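Local coordinates for protein plastocyanin (Adiantum capillus-veneris, PDB 1KDJ) that carries electrons from the cytochrome b6-f complex to P700 of photosystem I through a bound copper ion, at residues V77-P80 with G81-F85. Residues are numbered along the deposited sequence; the frame is centred on the assembly and turned at random.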
loop_
_atom_site.group_PDB
_atom_site.type_symbol
_atom_site.label_atom_id
_atom_site.label_comp_id
_atom_site.label_asym_id
_atom_site.label_seq_id
_atom_site.Cartn_x
_atom_site.Cartn_y
_atom_site.Cartn_z
ATOM N N VAL A 77 -8.201 -6.712 -0.786
ATOM C CA VAL A 77 -8.193 -7.164 -2.160
ATOM C C VAL A 77 -8.590 -8.668 -2.096
ATOM O O VAL A 77 -8.082 -9.506 -1.309
ATOM C CB VAL A 77 -6.800 -6.990 -2.782
ATOM C CG1 VAL A 77 -6.836 -7.511 -4.220
ATOM C CG2 VAL A 77 -6.375 -5.507 -2.793
ATOM N N SER A 78 -9.679 -8.954 -2.810
ATOM C CA SER A 78 -10.230 -10.303 -2.918
ATOM C C SER A 78 -9.658 -11.157 -4.046
ATOM O O SER A 78 -9.677 -12.380 -3.899
ATOM C CB SER A 78 -11.765 -10.205 -3.088
ATOM O OG SER A 78 -12.397 -9.266 -2.216
ATOM N N THR A 79 -9.143 -10.633 -5.156
ATOM C CA THR A 79 -8.704 -11.429 -6.282
ATOM C C THR A 79 -7.295 -11.981 -6.115
ATOM O O THR A 79 -6.361 -11.192 -5.952
ATOM C CB THR A 79 -8.792 -10.576 -7.585
ATOM O OG1 THR A 79 -10.161 -10.191 -7.669
ATOM C CG2 THR A 79 -8.310 -11.267 -8.854
ATOM N N PRO A 80 -7.063 -13.297 -6.152
ATOM C CA PRO A 80 -5.735 -13.894 -6.181
ATOM C C PRO A 80 -4.800 -13.321 -7.227
ATOM O O PRO A 80 -5.187 -13.072 -8.369
ATOM C CB PRO A 80 -6.033 -15.375 -6.366
ATOM C CG PRO A 80 -7.304 -15.558 -5.595
ATOM C CD PRO A 80 -8.093 -14.336 -6.046
ATOM N N GLY A 81 -3.556 -13.064 -6.855
ATOM C CA GLY A 81 -2.571 -12.527 -7.762
ATOM C C GLY A 81 -1.521 -11.782 -6.930
ATOM O O GLY A 81 -1.591 -11.787 -5.701
ATOM N N THR A 82 -0.528 -11.191 -7.550
ATOM C CA THR A 82 0.477 -10.402 -6.859
ATOM C C THR A 82 0.305 -8.989 -7.375
ATOM O O THR A 82 0.099 -8.780 -8.582
ATOM C CB THR A 82 1.845 -10.914 -7.208
ATOM O OG1 THR A 82 1.876 -12.239 -6.675
ATOM C CG2 THR A 82 2.991 -10.073 -6.624
ATOM N N TYR A 83 0.371 -7.988 -6.512
ATOM C CA TYR A 83 0.111 -6.620 -6.942
ATOM C C TYR A 83 1.204 -5.760 -6.335
ATOM O O TYR A 83 1.597 -6.078 -5.209
ATOM C CB TYR A 83 -1.235 -6.182 -6.411
ATOM C CG TYR A 83 -2.362 -7.113 -6.835
ATOM C CD1 TYR A 83 -2.829 -7.075 -8.138
ATOM C CD2 TYR A 83 -2.881 -8.000 -5.905
ATOM C CE1 TYR A 83 -3.834 -7.937 -8.515
ATOM C CE2 TYR A 83 -3.888 -8.863 -6.274
ATOM C CZ TYR A 83 -4.349 -8.813 -7.573
ATOM O OH TYR A 83 -5.376 -9.663 -7.937
ATOM N N THR A 84 1.722 -4.753 -7.042
ATOM C CA THR A 84 2.699 -3.801 -6.505
ATOM C C THR A 84 1.982 -2.573 -5.960
ATOM O O THR A 84 0.929 -2.159 -6.471
ATOM C CB THR A 84 3.658 -3.405 -7.612
ATOM O OG1 THR A 84 4.394 -4.574 -7.908
ATOM C CG2 THR A 84 4.652 -2.303 -7.218
ATOM N N PHE A 85 2.476 -2.014 -4.851
ATOM C CA PHE A 85 1.984 -0.752 -4.342
ATOM C C PHE A 85 3.209 0.135 -4.116
ATOM O O PHE A 85 4.354 -0.344 -3.988
ATOM C CB PHE A 85 1.189 -0.916 -3.029
ATOM C CG PHE A 85 1.857 -1.653 -1.880
ATOM C CD1 PHE A 85 2.626 -0.945 -0.978
ATOM C CD2 PHE A 85 1.715 -3.024 -1.746
ATOM C CE1 PHE A 85 3.261 -1.611 0.052
ATOM C CE2 PHE A 85 2.354 -3.677 -0.713
ATOM C CZ PHE A 85 3.136 -2.972 0.191
#
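From Val77 and Thr79 the chain bends round through Pro80 and Gly81 and then runs back as the strand holding Tyr83. At Gly81 phi is 155°, and a beta carbon there would collide with Pro80 O. Gly81 and Tyr83 are joined by backbone hydrogen bonds to Val101 and Leu99 of the neighbouring strand.

The Tyr83 ring reaches back into the bend, and its OH donates a hydrogen bond of 2.7 Å to Thr79 O. That oxygen lies in the plane of the ring, at its edge, whereas the hydroxyl stands above the carbonyl plane, 54° out of it. Thr79 CG2 is also 3.5 Å from Tyr83 OH, while Thr79 OG1 is hydrogen-bonded to Glu54 of helix 49-57. With Val77 CG1 anti to the backbone N (chi1 179°), this methyl approaches Tyr83 CE2 obliquely at 3.8 Å. Val51 and Leu55 of the helix also touch the ring. A phenylalanine in place of Tyr83 would probably leave Thr79 O without this donor and the bend less firmly tied to the strand.

A tyrosine near a strand's start, its hydroxyl hydrogen-bonded to the backbone four residues earlier, makes a tyrosine corner, here with the glycine two before the tyrosine that often accompanies it; the motif is characteristic of Greek-key beta-sandwiches such as plastocyanin.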